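Local coordinates for protein agmatinase (Deinococcus radiodurans, PDB 1WOH) that probably hydrolyses agmatine to putrescine and urea, as a ureohydrolase of the arginase family that binds two manganese ions per subunit, at residues F15-L20 with A58-V63; D136-Q141 with R220-Y225; A236-T241 with G283-L288. One frame throughout, in Å; residues are numbered along the deposited sequence.

In the fold
The three contacts tie separate parts of one arginase-type alpha/beta domain together and follow one another along the chain. Interaction 1 fastens the N-terminal loop to the end of helix 51-59; interaction 2 pairs strands 137-142 and 223-229 within the parallel sheet; interaction 3 joins the loop after strand 223-229 to the start of helix 284-302. Interactions 1 and 3 lie about 18 Å apart between centres and touch where Ala58 packs on Leu287, and both reach a second subunit of the hexamer. Interaction 2 is about 27 Å from either, centre to centre. The strands of interaction 2 lead toward manganese ligands Asp143 and Asp229, with interaction 3 just beyond the latter.

Interaction 1 of 3, residues F15-L20 with A58-V63; sequences FARAPL and ASLRSV
Arg17, Ser59 and Leu60 carry this contact, in which the irregular N-terminal segment 15-20 lies against the end of helix 51-59 and the type I beta turn from Ser59 to Ser62. The long side chain of Arg17 crosses that of Leu60 at about a right angle, and one face of its guanidinium lies over Leu60 CD2. That methyl sits over the centre of the group, 3.9 Å from Arg17 CZ, while Leu60 CD1 reaches Arg17 NH2 at 3.7 Å. A bend at chi3 (-89°) swings the group over the leucine. Its nitrogens remain bonded: NH1 donates to the carbonyl of Gly10, and NH2 to a water lying in the guanidinium plane that in turn donates to Leu60 O, 2.8 Å away. The charged group thus has leucine methyls against one face, while the Gly10 carbonyl and the water bind its nitrogens.

Val63 sets CG2 4.2 Å from Arg17 CB, while its CG1 rests against Ala16 O; its own carbonyl accepts a hydrogen bond from Arg185 of a second subunit. The Phe15 ring comes within 3.7 Å of Ser59 CB through CE1 and also packs on Val293 and Met294 of helix 284-302. The hydroxyl of Ser59, which is also hydrogen-bonded to Arg56 O, closes the contact: Ala16 N donates to Ser59 OG at 2.8 Å, nearly straight at 170°.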
ATOM      1  N   PHE A  15      -6.279  25.582   1.657  1.00 13.97           N
ATOM      2  CA  PHE A  15      -5.932  25.701   0.249  1.00 15.53           C
ATOM      3  C   PHE A  15      -5.007  26.883  -0.022  1.00 17.06           C
ATOM      4  O   PHE A  15      -5.335  28.023   0.303  1.00 16.97           O
ATOM      5  CB  PHE A  15      -7.179  25.807  -0.626  1.00 15.40           C
ATOM      6  CG  PHE A  15      -6.916  25.462  -2.059  1.00 16.09           C
ATOM      7  CD1 PHE A  15      -6.607  24.152  -2.419  1.00 17.54           C
ATOM      8  CD2 PHE A  15      -6.896  26.452  -3.039  1.00 17.67           C
ATOM      9  CE1 PHE A  15      -6.272  23.832  -3.735  1.00 18.28           C
ATOM     10  CE2 PHE A  15      -6.566  26.149  -4.354  1.00 17.37           C
ATOM     11  CZ  PHE A  15      -6.249  24.834  -4.707  1.00 19.84           C
ATOM     12  N   ALA A  16      -3.850  26.587  -0.610  1.00 17.71           N
ATOM     13  CA  ALA A  16      -2.848  27.598  -0.940  1.00 17.83           C
ATOM     14  C   ALA A  16      -2.373  28.322   0.318  1.00 18.09           C
ATOM     15  O   ALA A  16      -1.869  29.446   0.253  1.00 17.48           O
ATOM     16  CB  ALA A  16      -3.429  28.591  -1.936  1.00 16.85           C
ATOM     17  N   ARG A  17      -2.532  27.657   1.459  1.00 17.57           N
ATOM     18  CA  ARG A  17      -2.150  28.207   2.758  1.00 18.93           C
ATOM     19  C   ARG A  17      -2.871  29.534   3.021  1.00 20.40           C
ATOM     20  O   ARG A  17      -2.362  30.417   3.711  1.00 20.48           O
ATOM     21  CB  ARG A  17      -0.626  28.387   2.830  1.00 21.29           C
ATOM     22  CG  ARG A  17      -0.035  28.083   4.205  1.00 22.42           C
ATOM     23  CD  ARG A  17       1.477  28.299   4.262  1.00 22.86           C
ATOM     24  NE  ARG A  17       2.280  27.123   3.909  1.00 19.45           N
ATOM     25  CZ  ARG A  17       2.315  25.997   4.616  1.00 19.30           C
ATOM     26  NH1 ARG A  17       1.584  25.873   5.716  1.00 22.21           N
ATOM     27  NH2 ARG A  17       3.117  25.006   4.250  1.00 18.22           N
ATOM     28  N   ALA A  18      -4.078  29.660   2.480  1.00 20.36           N
ATOM     29  CA  ALA A  18      -4.875  30.866   2.650  1.00 21.40           C
ATOM     30  C   ALA A  18      -5.534  30.918   4.030  1.00 21.78           C
ATOM     31  O   ALA A  18      -5.718  29.891   4.685  1.00 22.48           O
ATOM     32  CB  ALA A  18      -5.942  30.932   1.562  1.00 20.72           C
ATOM     33  N   PRO A  19      -5.888  32.123   4.493  1.00 23.00           N
ATOM     34  CA  PRO A  19      -6.532  32.262   5.804  1.00 21.57           C
ATOM     35  C   PRO A  19      -7.884  31.556   5.806  1.00 20.49           C
ATOM     36  O   PRO A  19      -8.569  31.513   4.785  1.00 18.00           O
ATOM     37  CB  PRO A  19      -6.659  33.777   5.964  1.00 22.40           C
ATOM     38  CG  PRO A  19      -6.773  34.260   4.549  1.00 23.24           C
ATOM     39  CD  PRO A  19      -5.728  33.435   3.845  1.00 22.10           C
ATOM     40  N   LEU A  20      -8.266  31.002   6.951  1.00 21.38           N
ATOM     41  CA  LEU A  20      -9.533  30.290   7.055  1.00 22.36           C
ATOM     42  C   LEU A  20     -10.688  31.245   7.337  1.00 24.11           C
ATOM     43  O   LEU A  20     -10.563  32.158   8.158  1.00 23.42           O
ATOM     44  CB  LEU A  20      -9.441  29.228   8.157  1.00 25.35           C
ATOM     45  CG  LEU A  20     -10.667  28.342   8.414  1.00 27.56           C
ATOM     46  CD1 LEU A  20     -11.128  27.665   7.126  1.00 28.57           C
ATOM     47  CD2 LEU A  20     -10.310  27.305   9.463  1.00 27.53           C
ATOM     48  N   ALA A  58      -1.863  19.021  -0.701  1.00 11.23           N
ATOM     49  CA  ALA A  58      -1.032  19.108  -1.900  1.00 12.23           C
ATOM     50  C   ALA A  58      -0.797  20.544  -2.377  1.00 12.67           C
ATOM     51  O   ALA A  58       0.223  20.829  -3.007  1.00 13.72           O
ATOM     52  CB  ALA A  58      -1.654  18.284  -3.027  1.00 13.10           C
ATOM     53  N   SER A  59      -1.730  21.441  -2.083  1.00 11.60           N
ATOM     54  CA  SER A  59      -1.590  22.828  -2.519  1.00 14.28           C
ATOM     55  C   SER A  59      -0.467  23.557  -1.790  1.00 16.43           C
ATOM     56  O   SER A  59      -0.035  24.627  -2.229  1.00 16.09           O
ATOM     57  CB  SER A  59      -2.900  23.594  -2.330  1.00 11.46           C
ATOM     58  OG  SER A  59      -3.151  23.866  -0.967  1.00 14.77           O
ATOM     59  N   LEU A  60       0.004  22.987  -0.684  1.00 15.42           N
ATOM     60  CA  LEU A  60       1.091  23.614   0.058  1.00 17.84           C
ATOM     61  C   LEU A  60       2.379  23.519  -0.758  1.00 19.58           C
ATOM     62  O   LEU A  60       3.372  24.169  -0.445  1.00 20.12           O
ATOM     63  CB  LEU A  60       1.263  22.959   1.434  1.00 16.79           C
ATOM     64  CG  LEU A  60       0.023  23.062   2.335  1.00 16.24           C
ATOM     65  CD1 LEU A  60       0.361  22.575   3.739  1.00 17.51           C
ATOM     66  CD2 LEU A  60      -0.467  24.501   2.379  1.00 17.82           C
ATOM     67  N   ARG A  61       2.350  22.707  -1.811  1.00 21.54           N
ATOM     68  CA  ARG A  61       3.491  22.560  -2.705  1.00 23.16           C
ATOM     69  C   ARG A  61       3.346  23.578  -3.834  1.00 23.19           C
ATOM     70  O   ARG A  61       4.207  23.669  -4.711  1.00 24.27           O
ATOM     71  CB  ARG A  61       3.531  21.150  -3.299  1.00 27.35           C
ATOM     72  CG  ARG A  61       4.241  20.120  -2.442  1.00 32.07           C
ATOM     73  CD  ARG A  61       5.727  20.074  -2.759  1.00 39.99           C
ATOM     74  NE  ARG A  61       6.356  21.384  -2.639  1.00 47.57           N
ATOM     75  CZ  ARG A  61       7.658  21.609  -2.794  1.00 50.62           C
ATOM     76  NH1 ARG A  61       8.480  20.606  -3.076  1.00 51.87           N
ATOM     77  NH2 ARG A  61       8.138  22.840  -2.665  1.00 52.48           N
ATOM     78  N   SER A  62       2.250  24.335  -3.805  1.00 22.29           N
ATOM     79  CA  SER A  62       1.964  25.343  -4.827  1.00 22.33           C
ATOM     80  C   SER A  62       1.370  26.631  -4.247  1.00 21.75           C
ATOM     81  O   SER A  62       0.306  27.085  -4.679  1.00 21.84           O
ATOM     82  CB  SER A  62       0.996  24.773  -5.868  1.00 22.21           C
ATOM     83  OG  SER A  62       1.537  23.628  -6.507  1.00 24.27           O
ATOM     84  N   VAL A  63       2.054  27.218  -3.272  1.00 20.88           N
ATOM     85  CA  VAL A  63       1.578  28.447  -2.651  1.00 19.58           C
ATOM     86  C   VAL A  63       1.960  29.647  -3.519  1.00 19.99           C
ATOM     87  O   VAL A  63       3.127  29.825  -3.866  1.00 17.91           O
ATOM     88  CB  VAL A  63       2.183  28.626  -1.242  1.00 19.46           C
ATOM     89  CG1 VAL A  63       1.633  29.886  -0.595  1.00 18.49           C
ATOM     90  CG2 VAL A  63       1.869  27.407  -0.385  1.00 18.31           C
TER
HETATM   91  O   HOH W   1       4.857  25.110   1.735  1.00 28.60           O

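Interaction 2 of 3, residues D136-Q141 with R220-Y225; sequences DLHVVQ and RGQNVY
Strand residues 137-141 and 223-225 run parallel as neighbours in the central arginase-fold sheet, their axes 4.6 Å apart at closest approach and turned 40° to each other. His138 straddles Asn223 and Tyr225 in the parallel manner, its N donating to Asn223 O and its O accepting from Tyr225 N, both at 2.9 Å. Tyr225 O then takes the N-H of Val140, which carries the pairing one step further.

The side chains divide between two faces. Beside His138, Val224 sets its CG1 against Val140 CG2 at 3.6 Å. On the opposite face, Tyr225 packs CB against Leu137 CD1 at 4.1 Å and sends its hydroxyl away to Asp271, while Phe131 meets its ring edge to face.

Just before strand 223-229, Gln222 folds over the imidazole of His138. Its CG, set beside the backbone N (chi1 -51°), lies 3.8 Å from the ring centroid and nearly straight above it, a CH-pi contact; the bend at chi2 then lays the amide over the same face, its plane 30° from that of the ring. A water accepts from Asn223 N at 2.9 Å and lies between Asp136 O and Gln222 OE1. The amide and imidazole therefore meet by stacking rather than by a hydrogen bond, which leaves direct polar cohesion between the segments to the backbone.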
ATOM      1  N   ASP A 136     -26.472  33.552 -19.805  1.00 22.35           N
ATOM      2  CA  ASP A 136     -25.921  32.648 -20.807  1.00 23.45           C
ATOM      3  C   ASP A 136     -24.714  31.890 -20.283  1.00 21.42           C
ATOM      4  O   ASP A 136     -23.666  31.853 -20.922  1.00 19.93           O
ATOM      5  CB  ASP A 136     -25.537  33.429 -22.064  1.00 27.10           C
ATOM      6  CG  ASP A 136     -26.736  34.062 -22.741  1.00 30.96           C
ATOM      7  OD1 ASP A 136     -27.658  33.318 -23.132  1.00 31.99           O
ATOM      8  OD2 ASP A 136     -26.760  35.304 -22.878  1.00 36.22           O
ATOM      9  N   LEU A 137     -24.871  31.289 -19.112  1.00 19.01           N
ATOM     10  CA  LEU A 137     -23.794  30.531 -18.499  1.00 17.06           C
ATOM     11  C   LEU A 137     -23.352  29.371 -19.389  1.00 16.79           C
ATOM     12  O   LEU A 137     -24.176  28.589 -19.887  1.00 15.23           O
ATOM     13  CB  LEU A 137     -24.243  29.996 -17.137  1.00 16.65           C
ATOM     14  CG  LEU A 137     -23.267  29.057 -16.420  1.00 15.80           C
ATOM     15  CD1 LEU A 137     -22.005  29.824 -16.075  1.00 15.55           C
ATOM     16  CD2 LEU A 137     -23.918  28.484 -15.149  1.00 15.88           C
ATOM     17  N   HIS A 138     -22.038  29.276 -19.589  1.00 15.40           N
ATOM     18  CA  HIS A 138     -21.433  28.220 -20.387  1.00 15.00           C
ATOM     19  C   HIS A 138     -20.567  27.380 -19.461  1.00 13.65           C
ATOM     20  O   HIS A 138     -19.970  27.905 -18.526  1.00 15.91           O
ATOM     21  CB  HIS A 138     -20.522  28.793 -21.477  1.00 14.60           C
ATOM     22  CG  HIS A 138     -21.253  29.367 -22.649  1.00 16.89           C
ATOM     23  ND1 HIS A 138     -21.021  28.952 -23.942  1.00 17.90           N
ATOM     24  CD2 HIS A 138     -22.194  30.336 -22.726  1.00 16.91           C
ATOM     25  CE1 HIS A 138     -21.790  29.641 -24.767  1.00 15.77           C
ATOM     26  NE2 HIS A 138     -22.513  30.486 -24.054  1.00 18.36           N
ATOM     27  N   VAL A 139     -20.518  26.078 -19.706  1.00 12.77           N
ATOM     28  CA  VAL A 139     -19.663  25.211 -18.904  1.00 14.01           C
ATOM     29  C   VAL A 139     -18.652  24.547 -19.815  1.00 13.08           C
ATOM     30  O   VAL A 139     -19.005  24.036 -20.882  1.00 12.39           O
ATOM     31  CB  VAL A 139     -20.447  24.082 -18.182  1.00 13.35           C
ATOM     32  CG1 VAL A 139     -19.455  23.075 -17.553  1.00 13.34           C
ATOM     33  CG2 VAL A 139     -21.328  24.671 -17.101  1.00 15.90           C
ATOM     34  N   VAL A 140     -17.383  24.602 -19.412  1.00 11.46           N
ATOM     35  CA  VAL A 140     -16.313  23.941 -20.151  1.00 11.57           C
ATOM     36  C   VAL A 140     -15.978  22.779 -19.226  1.00 10.48           C
ATOM     37  O   VAL A 140     -15.495  22.971 -18.114  1.00 10.93           O
ATOM     38  CB  VAL A 140     -15.080  24.851 -20.345  1.00 11.81           C
ATOM     39  CG1 VAL A 140     -13.909  24.023 -20.869  1.00 13.81           C
ATOM     40  CG2 VAL A 140     -15.408  25.954 -21.353  1.00 11.98           C
ATOM     41  N   GLN A 141     -16.263  21.577 -19.704  1.00 11.44           N
ATOM     42  CA  GLN A 141     -16.087  20.359 -18.927  1.00 11.18           C
ATOM     43  C   GLN A 141     -14.993  19.421 -19.435  1.00 11.34           C
ATOM     44  O   GLN A 141     -15.041  18.975 -20.585  1.00 12.46           O
ATOM     45  CB  GLN A 141     -17.450  19.635 -18.913  1.00 12.62           C
ATOM     46  CG  GLN A 141     -17.447  18.179 -18.503  1.00 14.69           C
ATOM     47  CD  GLN A 141     -18.766  17.478 -18.830  1.00 13.23           C
ATOM     48  OE1 GLN A 141     -19.635  18.039 -19.510  1.00 15.25           O
ATOM     49  NE2 GLN A 141     -18.912  16.241 -18.363  1.00 14.55           N
ATOM     50  N   ARG A 220     -16.089  31.825 -26.614  1.00 24.16           N
ATOM     51  CA  ARG A 220     -15.394  33.106 -26.655  1.00 28.04           C
ATOM     52  C   ARG A 220     -16.295  34.240 -26.180  1.00 26.54           C
ATOM     53  O   ARG A 220     -17.436  34.360 -26.625  1.00 26.52           O
ATOM     54  CB  ARG A 220     -14.904  33.389 -28.077  1.00 33.18           C
ATOM     55  CG  ARG A 220     -13.868  32.401 -28.563  1.00 43.21           C
ATOM     56  CD  ARG A 220     -13.436  32.686 -29.989  1.00 54.04           C
ATOM     57  NE  ARG A 220     -12.313  31.841 -30.391  1.00 63.89           N
ATOM     58  CZ  ARG A 220     -12.350  30.511 -30.443  1.00 68.10           C
ATOM     59  NH1 ARG A 220     -13.458  29.862 -30.120  1.00 70.44           N
ATOM     60  NH2 ARG A 220     -11.275  29.831 -30.816  1.00 70.72           N
ATOM     61  N   GLY A 221     -15.773  35.059 -25.269  1.00 24.75           N
ATOM     62  CA  GLY A 221     -16.523  36.187 -24.743  1.00 24.77           C
ATOM     63  C   GLY A 221     -17.725  35.796 -23.906  1.00 25.31           C
ATOM     64  O   GLY A 221     -18.649  36.592 -23.720  1.00 25.56           O
ATOM     65  N   GLN A 222     -17.705  34.573 -23.385  1.00 23.24           N
ATOM     66  CA  GLN A 222     -18.806  34.045 -22.579  1.00 21.10           C
ATOM     67  C   GLN A 222     -18.494  34.003 -21.087  1.00 18.93           C
ATOM     68  O   GLN A 222     -17.357  34.207 -20.671  1.00 19.33           O
ATOM     69  CB  GLN A 222     -19.127  32.620 -23.042  1.00 20.42           C
ATOM     70  CG  GLN A 222     -19.332  32.485 -24.530  1.00 20.72           C
ATOM     71  CD  GLN A 222     -20.690  32.985 -24.977  1.00 23.02           C
ATOM     72  OE1 GLN A 222     -21.298  33.838 -24.330  1.00 25.21           O
ATOM     73  NE2 GLN A 222     -21.169  32.463 -26.095  1.00 26.92           N
ATOM     74  N   ASN A 223     -19.525  33.755 -20.280  1.00 17.49           N
ATOM     75  CA  ASN A 223     -19.344  33.605 -18.844  1.00 15.93           C
ATOM     76  C   ASN A 223     -19.137  32.103 -18.744  1.00 16.77           C
ATOM     77  O   ASN A 223     -20.040  31.327 -19.063  1.00 15.30           O
ATOM     78  CB  ASN A 223     -20.601  34.006 -18.077  1.00 16.02           C
ATOM     79  CG  ASN A 223     -20.817  35.498 -18.069  1.00 17.66           C
ATOM     80  OD1 ASN A 223     -19.886  36.263 -17.813  1.00 19.92           O
ATOM     81  ND2 ASN A 223     -22.047  35.924 -18.338  1.00 17.77           N
ATOM     82  N   VAL A 224     -17.951  31.699 -18.314  1.00 15.76           N
ATOM     83  CA  VAL A 224     -17.619  30.286 -18.238  1.00 15.33           C
ATOM     84  C   VAL A 224     -17.332  29.721 -16.852  1.00 14.32           C
ATOM     85  O   VAL A 224     -16.648  30.336 -16.034  1.00 15.52           O
ATOM     86  CB  VAL A 224     -16.402  29.985 -19.154  1.00 15.41           C
ATOM     87  CG1 VAL A 224     -15.911  28.543 -18.949  1.00 15.23           C
ATOM     88  CG2 VAL A 224     -16.787  30.216 -20.606  1.00 17.18           C
ATOM     89  N   TYR A 225     -17.886  28.538 -16.605  1.00 12.28           N
ATOM     90  CA  TYR A 225     -17.672  27.802 -15.368  1.00 13.00           C
ATOM     91  C   TYR A 225     -16.852  26.602 -15.831  1.00 11.21           C
ATOM     92  O   TYR A 225     -17.224  25.934 -16.801  1.00 11.79           O
ATOM     93  CB  TYR A 225     -19.009  27.320 -14.802  1.00 12.87           C
ATOM     94  CG  TYR A 225     -18.903  26.438 -13.577  1.00 13.36           C
ATOM     95  CD1 TYR A 225     -19.086  26.961 -12.295  1.00 13.78           C
ATOM     96  CD2 TYR A 225     -18.668  25.069 -13.704  1.00 13.96           C
ATOM     97  CE1 TYR A 225     -19.049  26.140 -11.167  1.00 14.97           C
ATOM     98  CE2 TYR A 225     -18.624  24.239 -12.586  1.00 12.31           C
ATOM     99  CZ  TYR A 225     -18.819  24.778 -11.326  1.00 11.83           C
ATOM    100  OH  TYR A 225     -18.804  23.951 -10.226  1.00 13.52           O
TER
HETATM  101  O   HOH W   2     -22.100  34.040 -21.537  1.00 17.53           O

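Interaction 3 of 3, residues A236-T241 with G283-L288; sequences AVIPGT and GRSELL
Ala236 O receives the guanidinium of Arg284, whose NH2 donates to it at 2.8 Å along a nearly straight path of 167°. NE of the same arginine adds a weaker, bent bond to this oxygen at 3.3 Å. The carbonyl oxygen thus lies at the edge of the group, close to the guanidinium plane, although the donor NH2 is tilted 34° from the carbonyl plane. Extended from CG to NE, the arginine reaches away from the first turn of helix 284-302 to the loop that follows strand 223-229.

Pro239 lies over one guanidinium face, offset toward the rim. Its ring crosses the arginine at about a right angle, with CD above the plane and CG 3.6 Å from Arg284 NH2. NH1 turns to Thr282 OG1, with a long, weak ion pair to Asp280.

One residue on, Ser285 holds the loop at Gly240. This glycine, at the centre of an inverse gamma turn, donates its N-H to Ser285 OG at 3.0 Å, and the hydroxyl is also hydrogen-bonded to Asp280 OD1. Asp280 probably helps to orient the hydroxyl that receives Gly240 N. Ile238 CG2 packs against that same oxygen at 3.7 Å.

Farther along the helix, Leu288 supplies the apolar part. Its CD2 meets Val237 CG1 at 3.7 Å, the two side chains crossing at about a right angle, and its CB lies 3.8 Å from Ile238 CD1. Ile238 lies about 7 Å from the manganese ligand Asp231, side chain to side chain, so the loop joined to the start of helix 284-302 lies near the metal site.

Arg284 also comes close to Arg284 of two other subunits; its bonds to Ala236 O probably help to disperse the positive charge gathered there.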
ATOM      1  N   ALA A 236      -2.494   7.076 -16.431  1.00  8.07           N
ATOM      2  CA  ALA A 236      -1.078   6.894 -16.142  1.00  8.32           C
ATOM      3  C   ALA A 236      -0.604   8.141 -15.407  1.00  9.71           C
ATOM      4  O   ALA A 236       0.264   8.075 -14.546  1.00 10.54           O
ATOM      5  CB  ALA A 236      -0.283   6.706 -17.438  1.00  9.28           C
ATOM      6  N   VAL A 237      -1.207   9.277 -15.746  1.00  9.10           N
ATOM      7  CA  VAL A 237      -0.851  10.548 -15.125  1.00 10.57           C
ATOM      8  C   VAL A 237      -1.578  10.741 -13.795  1.00 10.14           C
ATOM      9  O   VAL A 237      -0.950  11.018 -12.773  1.00 10.66           O
ATOM     10  CB  VAL A 237      -1.188  11.719 -16.063  1.00 11.15           C
ATOM     11  CG1 VAL A 237      -0.811  13.041 -15.413  1.00 11.65           C
ATOM     12  CG2 VAL A 237      -0.445  11.536 -17.389  1.00 11.15           C
ATOM     13  N   ILE A 238      -2.902  10.594 -13.821  1.00  9.55           N
ATOM     14  CA  ILE A 238      -3.741  10.743 -12.633  1.00  6.19           C
ATOM     15  C   ILE A 238      -4.517   9.437 -12.387  1.00  6.95           C
ATOM     16  O   ILE A 238      -5.679   9.316 -12.773  1.00  6.93           O
ATOM     17  CB  ILE A 238      -4.770  11.881 -12.832  1.00  8.67           C
ATOM     18  CG1 ILE A 238      -4.060  13.157 -13.295  1.00  9.93           C
ATOM     19  CG2 ILE A 238      -5.540  12.119 -11.535  1.00  9.68           C
ATOM     20  CD1 ILE A 238      -3.042  13.714 -12.289  1.00  8.29           C
ATOM     21  N   PRO A 239      -3.880   8.442 -11.756  1.00  7.88           N
ATOM     22  CA  PRO A 239      -4.562   7.171 -11.495  1.00  6.38           C
ATOM     23  C   PRO A 239      -5.579   7.210 -10.352  1.00  7.12           C
ATOM     24  O   PRO A 239      -6.419   6.324 -10.251  1.00  7.50           O
ATOM     25  CB  PRO A 239      -3.401   6.218 -11.193  1.00  8.80           C
ATOM     26  CG  PRO A 239      -2.442   7.115 -10.466  1.00  7.42           C
ATOM     27  CD  PRO A 239      -2.463   8.366 -11.350  1.00  6.63           C
ATOM     28  N   GLY A 240      -5.487   8.227  -9.500  1.00  7.70           N
ATOM     29  CA  GLY A 240      -6.385   8.341  -8.358  1.00  8.60           C
ATOM     30  C   GLY A 240      -7.793   8.815  -8.662  1.00  7.40           C
ATOM     31  O   GLY A 240      -8.152   9.962  -8.379  1.00  8.26           O
ATOM     32  N   THR A 241      -8.600   7.931  -9.237  1.00  8.06           N
ATOM     33  CA  THR A 241      -9.986   8.265  -9.573  1.00  6.42           C
ATOM     34  C   THR A 241     -10.790   6.965  -9.668  1.00  8.02           C
ATOM     35  O   THR A 241     -10.252   5.918 -10.018  1.00  9.00           O
ATOM     36  CB  THR A 241     -10.073   9.070 -10.907  1.00  9.55           C
ATOM     37  OG1 THR A 241     -11.392   9.606 -11.060  1.00  9.27           O
ATOM     38  CG2 THR A 241      -9.763   8.199 -12.096  1.00  8.60           C
ATOM     39  N   GLY A 283       0.734   9.444  -4.472  1.00 10.99           N
ATOM     40  CA  GLY A 283       0.372  10.817  -4.167  1.00 12.72           C
ATOM     41  C   GLY A 283       0.510  11.801  -5.317  1.00 12.13           C
ATOM     42  O   GLY A 283       0.239  12.991  -5.144  1.00 11.94           O
ATOM     43  N   ARG A 284       0.914  11.337  -6.495  1.00 11.44           N
ATOM     44  CA  ARG A 284       1.067  12.270  -7.613  1.00 10.37           C
ATOM     45  C   ARG A 284      -0.264  12.827  -8.112  1.00 11.04           C
ATOM     46  O   ARG A 284      -0.313  13.936  -8.646  1.00 10.62           O
ATOM     47  CB  ARG A 284       1.819  11.620  -8.780  1.00  9.11           C
ATOM     48  CG  ARG A 284       1.059  10.561  -9.578  1.00 11.11           C
ATOM     49  CD  ARG A 284       1.950  10.139 -10.747  1.00 10.38           C
ATOM     50  NE  ARG A 284       1.383   9.091 -11.586  1.00  9.87           N
ATOM     51  CZ  ARG A 284       1.227   7.824 -11.216  1.00  7.95           C
ATOM     52  NH1 ARG A 284       1.584   7.427 -10.001  1.00  8.66           N
ATOM     53  NH2 ARG A 284       0.754   6.943 -12.081  1.00  9.39           N
ATOM     54  N   SER A 285      -1.343  12.070  -7.934  1.00  8.86           N
ATOM     55  CA  SER A 285      -2.647  12.560  -8.387  1.00  7.63           C
ATOM     56  C   SER A 285      -3.058  13.865  -7.706  1.00  8.29           C
ATOM     57  O   SER A 285      -3.434  14.830  -8.385  1.00  9.47           O
ATOM     58  CB  SER A 285      -3.735  11.498  -8.167  1.00  8.78           C
ATOM     59  OG  SER A 285      -3.499  10.363  -8.976  1.00  7.96           O
ATOM     60  N   GLU A 286      -3.002  13.916  -6.375  1.00  7.83           N
ATOM     61  CA  GLU A 286      -3.399  15.144  -5.693  1.00  9.90           C
ATOM     62  C   GLU A 286      -2.380  16.259  -5.887  1.00 10.85           C
ATOM     63  O   GLU A 286      -2.741  17.436  -5.950  1.00 10.38           O
ATOM     64  CB  GLU A 286      -3.643  14.911  -4.192  1.00 11.69           C
ATOM     65  CG  GLU A 286      -2.509  14.258  -3.423  1.00 16.56           C
ATOM     66  CD  GLU A 286      -2.725  12.766  -3.240  1.00 20.77           C
ATOM     67  OE1 GLU A 286      -2.518  12.279  -2.109  1.00 21.20           O
ATOM     68  OE2 GLU A 286      -3.095  12.083  -4.224  1.00 22.22           O
ATOM     69  N   LEU A 287      -1.107  15.893  -5.990  1.00 10.03           N
ATOM     70  CA  LEU A 287      -0.070  16.896  -6.195  1.00 11.02           C
ATOM     71  C   LEU A 287      -0.264  17.591  -7.538  1.00 10.40           C
ATOM     72  O   LEU A 287      -0.276  18.825  -7.609  1.00 10.92           O
ATOM     73  CB  LEU A 287       1.313  16.246  -6.113  1.00 12.19           C
ATOM     74  CG  LEU A 287       1.721  15.942  -4.665  1.00 10.98           C
ATOM     75  CD1 LEU A 287       2.974  15.080  -4.623  1.00 10.46           C
ATOM     76  CD2 LEU A 287       1.947  17.265  -3.931  1.00 13.50           C
ATOM     77  N   LEU A 288      -0.442  16.802  -8.594  1.00  8.68           N
ATOM     78  CA  LEU A 288      -0.648  17.347  -9.921  1.00  9.08           C
ATOM     79  C   LEU A 288      -1.958  18.105 -10.068  1.00 10.02           C
ATOM     80  O   LEU A 288      -2.001  19.139 -10.732  1.00 11.07           O
ATOM     81  CB  LEU A 288      -0.588  16.242 -10.977  1.00 10.01           C
ATOM     82  CG  LEU A 288       0.796  16.029 -11.596  1.00 12.01           C
ATOM     83  CD1 LEU A 288       1.812  15.735 -10.500  1.00 13.03           C
ATOM     84  CD2 LEU A 288       0.739  14.901 -12.616  1.00 11.70           C
TER